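Local structure of CAG pathogenicity island protein 13 (Helicobacter pylori, 2G3V) at residues V88-L99 against I118-F126. The protein is of unknown function, but is encoded in the cag pathogenicity island and is probably associated with its type IV secretion system. Numbering follows the deposited sequence.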
loop_
_atom_site.group_PDB
_atom_site.type_symbol
_atom_site.label_atom_id
_atom_site.label_comp_id
_atom_site.label_asym_id
_atom_site.label_seq_id
_atom_site.Cartn_x
_atom_site.Cartn_y
_atom_site.Cartn_z
ATOM N N VAL A 88 11.803 6.161 1.324
ATOM C CA VAL A 88 10.550 5.573 0.868
ATOM C C VAL A 88 9.566 5.442 2.010
ATOM O O VAL A 88 8.385 5.690 1.846
ATOM C CB VAL A 88 10.755 4.171 0.229
ATOM C CG1 VAL A 88 11.523 4.305 -1.071
ATOM C CG2 VAL A 88 11.477 3.244 1.185
ATOM N N TYR A 89 10.064 5.076 3.181
ATOM C CA TYR A 89 9.199 4.888 4.331
ATOM C C TYR A 89 8.538 6.180 4.793
ATOM O O TYR A 89 7.442 6.163 5.354
ATOM C CB TYR A 89 9.986 4.210 5.452
ATOM C CG TYR A 89 10.198 2.737 5.173
ATOM C CD1 TYR A 89 9.104 1.880 5.039
ATOM C CD2 TYR A 89 11.481 2.201 5.032
ATOM C CE1 TYR A 89 9.273 0.533 4.779
ATOM C CE2 TYR A 89 11.663 0.843 4.762
ATOM C CZ TYR A 89 10.551 0.017 4.641
ATOM O OH TYR A 89 10.719 -1.325 4.406
ATOM N N ARG A 90 9.190 7.307 4.541
ATOM C CA ARG A 90 8.609 8.586 4.922
ATOM C C ARG A 90 7.428 8.796 3.992
ATOM O O ARG A 90 6.358 9.234 4.407
ATOM C CB ARG A 90 9.620 9.715 4.739
ATOM C CG ARG A 90 10.858 9.542 5.598
ATOM C CD ARG A 90 11.553 10.862 5.870
ATOM N NE ARG A 90 12.630 10.730 6.856
ATOM C CZ ARG A 90 13.892 10.458 6.542
ATOM N NH1 ARG A 90 14.235 10.289 5.269
ATOM N NH2 ARG A 90 14.810 10.356 7.498
ATOM N N LEU A 91 7.640 8.436 2.730
ATOM C CA LEU A 91 6.645 8.576 1.679
ATOM C C LEU A 91 5.571 7.484 1.779
ATOM O O LEU A 91 4.440 7.677 1.338
ATOM C CB LEU A 91 7.351 8.529 0.314
ATOM C CG LEU A 91 6.646 9.099 -0.923
ATOM C CD1 LEU A 91 6.507 10.618 -0.783
ATOM C CD2 LEU A 91 7.447 8.754 -2.165
ATOM N N LEU A 92 5.932 6.338 2.350
ATOM C CA LEU A 92 4.998 5.225 2.537
ATOM C C LEU A 92 4.055 5.556 3.688
ATOM O O LEU A 92 2.863 5.263 3.616
ATOM C CB LEU A 92 5.749 3.923 2.857
ATOM C CG LEU A 92 6.006 2.912 1.733
ATOM C CD1 LEU A 92 6.380 3.626 0.445
ATOM C CD2 LEU A 92 7.110 1.979 2.145
ATOM N N GLU A 93 4.591 6.164 4.747
ATOM C CA GLU A 93 3.779 6.542 5.902
ATOM C C GLU A 93 2.755 7.574 5.455
ATOM O O GLU A 93 1.590 7.544 5.856
ATOM C CB GLU A 93 4.642 7.156 7.002
ATOM C CG GLU A 93 3.855 7.506 8.262
ATOM C CD GLU A 93 4.529 8.582 9.097
ATOM O OE1 GLU A 93 5.748 8.470 9.353
ATOM O OE2 GLU A 93 3.841 9.542 9.503
ATOM N N SER A 94 3.209 8.495 4.614
ATOM C CA SER A 94 2.346 9.540 4.088
ATOM C C SER A 94 1.186 8.951 3.296
ATOM O O SER A 94 0.029 9.286 3.530
ATOM C CB SER A 94 3.153 10.487 3.186
ATOM O OG SER A 94 4.190 11.134 3.905
ATOM N N GLU A 95 1.497 8.072 2.349
ATOM C CA GLU A 95 0.461 7.460 1.526
ATOM C C GLU A 95 -0.494 6.604 2.356
ATOM O O GLU A 95 -1.694 6.601 2.109
ATOM C CB GLU A 95 1.088 6.617 0.402
ATOM C CG GLU A 95 2.014 7.415 -0.502
ATOM C CD GLU A 95 1.408 8.751 -0.943
ATOM O OE1 GLU A 95 0.279 8.749 -1.495
ATOM O OE2 GLU A 95 2.059 9.802 -0.736
ATOM N N THR A 96 0.018 5.881 3.346
ATOM C CA THR A 96 -0.877 5.066 4.160
ATOM C C THR A 96 -1.850 5.984 4.916
ATOM O O THR A 96 -3.002 5.622 5.180
ATOM C CB THR A 96 -0.088 4.144 5.128
ATOM O OG1 THR A 96 0.835 4.906 5.906
ATOM C CG2 THR A 96 0.690 3.119 4.352
HETATM N N MSE A 97 -1.383 7.189 5.226
HETATM C CA MSE A 97 -2.176 8.191 5.926
HETATM C C MSE A 97 -3.313 8.735 5.048
HETATM O O MSE A 97 -4.455 8.870 5.498
HETATM C CB MSE A 97 -1.271 9.349 6.350
HETATM C CG MSE A 97 -0.681 9.245 7.738
HETATM SE SE MSE A 97 -1.895 9.888 9.143
HETATM C CE MSE A 97 -1.910 11.770 8.664
ATOM N N GLU A 98 -2.985 9.060 3.800
ATOM C CA GLU A 98 -3.973 9.594 2.857
ATOM C C GLU A 98 -5.065 8.553 2.586
ATOM O O GLU A 98 -6.249 8.888 2.570
ATOM C CB GLU A 98 -3.292 9.996 1.541
ATOM C CG GLU A 98 -4.110 10.927 0.660
ATOM C CD GLU A 98 -4.330 12.286 1.314
ATOM O OE1 GLU A 98 -3.330 12.906 1.758
ATOM O OE2 GLU A 98 -5.496 12.731 1.378
ATOM N N LEU A 99 -4.666 7.299 2.364
ATOM C CA LEU A 99 -5.624 6.211 2.114
ATOM C C LEU A 99 -6.548 6.055 3.328
ATOM O O LEU A 99 -7.772 5.932 3.188
ATOM C CB LEU A 99 -4.879 4.888 1.849
ATOM C CG LEU A 99 -5.638 3.543 1.887
ATOM C CD1 LEU A 99 -6.688 3.479 0.783
ATOM C CD2 LEU A 99 -4.649 2.404 1.749
ATOM N N ILE A 118 -5.381 -2.558 -3.205
ATOM C CA ILE A 118 -4.751 -1.293 -2.830
ATOM C C ILE A 118 -3.554 -1.621 -1.943
ATOM O O ILE A 118 -2.556 -0.899 -1.925
ATOM C CB ILE A 118 -5.726 -0.401 -2.040
ATOM C CG1 ILE A 118 -6.962 -0.123 -2.889
ATOM C CG2 ILE A 118 -5.049 0.919 -1.651
ATOM C CD1 ILE A 118 -8.025 0.633 -2.135
ATOM N N LEU A 119 -3.667 -2.731 -1.233
ATOM C CA LEU A 119 -2.645 -3.217 -0.313
ATOM C C LEU A 119 -1.350 -3.534 -1.053
ATOM O O LEU A 119 -0.246 -3.355 -0.509
ATOM C CB LEU A 119 -3.143 -4.466 0.420
ATOM C CG LEU A 119 -4.380 -4.286 1.304
ATOM C CD1 LEU A 119 -4.892 -5.642 1.760
ATOM C CD2 LEU A 119 -4.040 -3.409 2.498
ATOM N N GLY A 120 -1.450 -3.990 -2.300
ATOM C CA GLY A 120 -0.281 -4.322 -3.098
ATOM C C GLY A 120 0.745 -3.204 -3.259
ATOM O O GLY A 120 1.887 -3.438 -3.661
ATOM N N ILE A 121 0.354 -1.981 -2.945
ATOM C CA ILE A 121 1.283 -0.875 -3.048
ATOM C C ILE A 121 2.262 -0.875 -1.884
ATOM O O ILE A 121 3.413 -0.480 -2.033
ATOM C CB ILE A 121 0.530 0.459 -3.061
ATOM C CG1 ILE A 121 -0.261 0.569 -4.360
ATOM C CG2 ILE A 121 1.502 1.630 -2.889
ATOM C CD1 ILE A 121 -1.130 1.794 -4.427
ATOM N N PHE A 122 1.808 -1.354 -0.732
ATOM C CA PHE A 122 2.630 -1.328 0.468
ATOM C C PHE A 122 3.334 -2.619 0.856
ATOM O O PHE A 122 4.368 -2.572 1.518
ATOM C CB PHE A 122 1.772 -0.827 1.632
ATOM C CG PHE A 122 0.947 0.386 1.289
ATOM C CD1 PHE A 122 1.536 1.637 1.173
ATOM C CD2 PHE A 122 -0.409 0.256 0.984
ATOM C CE1 PHE A 122 0.796 2.745 0.749
ATOM C CE2 PHE A 122 -1.164 1.362 0.557
ATOM C CZ PHE A 122 -0.557 2.603 0.436
ATOM N N LEU A 123 2.784 -3.758 0.444
ATOM C CA LEU A 123 3.354 -5.069 0.774
ATOM C C LEU A 123 4.853 -5.303 0.493
ATOM O O LEU A 123 5.544 -5.913 1.300
ATOM C CB LEU A 123 2.518 -6.169 0.102
ATOM C CG LEU A 123 1.358 -6.785 0.907
ATOM C CD1 LEU A 123 0.866 -5.830 1.954
ATOM C CD2 LEU A 123 0.219 -7.182 -0.038
ATOM N N PRO A 124 5.372 -4.821 -0.649
ATOM C CA PRO A 124 6.794 -4.983 -1.023
ATOM C C PRO A 124 7.794 -4.380 -0.027
ATOM O O PRO A 124 8.979 -4.708 -0.037
ATOM C CB PRO A 124 6.877 -4.282 -2.379
ATOM C CG PRO A 124 5.525 -4.493 -2.938
ATOM C CD PRO A 124 4.622 -4.211 -1.759
ATOM N N PHE A 125 7.307 -3.483 0.819
ATOM C CA PHE A 125 8.148 -2.836 1.814
ATOM C C PHE A 125 7.707 -3.207 3.220
ATOM O O PHE A 125 8.218 -2.663 4.189
ATOM C CB PHE A 125 8.081 -1.311 1.658
ATOM C CG PHE A 125 8.719 -0.793 0.400
ATOM C CD1 PHE A 125 10.105 -0.808 0.243
ATOM C CD2 PHE A 125 7.930 -0.308 -0.641
ATOM C CE1 PHE A 125 10.703 -0.350 -0.941
ATOM C CE2 PHE A 125 8.508 0.158 -1.834
ATOM C CZ PHE A 125 9.900 0.135 -1.987
ATOM N N PHE A 126 6.769 -4.141 3.339
ATOM C CA PHE A 126 6.288 -4.520 4.662
ATOM C C PHE A 126 6.406 -6.018 4.963
ATOM O O PHE A 126 6.783 -6.428 6.063
ATOM C CB PHE A 126 4.834 -4.060 4.830
ATOM C CG PHE A 126 4.202 -4.544 6.093
ATOM C CD1 PHE A 126 4.554 -3.981 7.318
ATOM C CD2 PHE A 126 3.281 -5.603 6.069
ATOM C CE1 PHE A 126 4.013 -4.453 8.491
ATOM C CE2 PHE A 126 2.735 -6.085 7.243
ATOM C CZ PHE A 126 3.099 -5.512 8.456
#
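With CG anti to the carbonyl carbon in both Tyr89 (chi1 -75°) and Phe125 (chi1 -68°), the phenol end of Tyr89, on helix 82-105, passes obliquely by Phe125 CB and takes Phe125 O at its ring edge. The Tyr89 OH thereby donates a hydrogen bond to the backbone O of Phe125 at 2.8 Å, bent to 130° at the acceptor and slightly out of the carbonyl plane. Val88 CG2 lies over one face of the Phe125 ring, while Leu92 presses its CD2 against Phe125 CB at 3.5 Å. One turn further along, Thr96 CG2 makes a CH-pi contact 3.9 Å from the Phe122 ring centroid, and Ile121 CG2, from the ring's own segment, lies over the rim of the opposite face. Glu95 meets the ring edge through CB, at 3.9 Å from Phe122 CE1, before its bent chain carries the carboxylate away. Leu99 CD2 bridges Ile118 CG2 (3.7 Å) and Phe122 CE2 (3.8 Å). Helices 35-57 and 136-149 flank the contact, the latter supplying Tyr146, edge-to-face with Phe125. Apolar and CH-pi contacts thus hold the connection between helices 82-105 and 128-133 in a largely buried interface, where the single cross-segment hydrogen bond gives buried Phe125 a partner for its carbonyl.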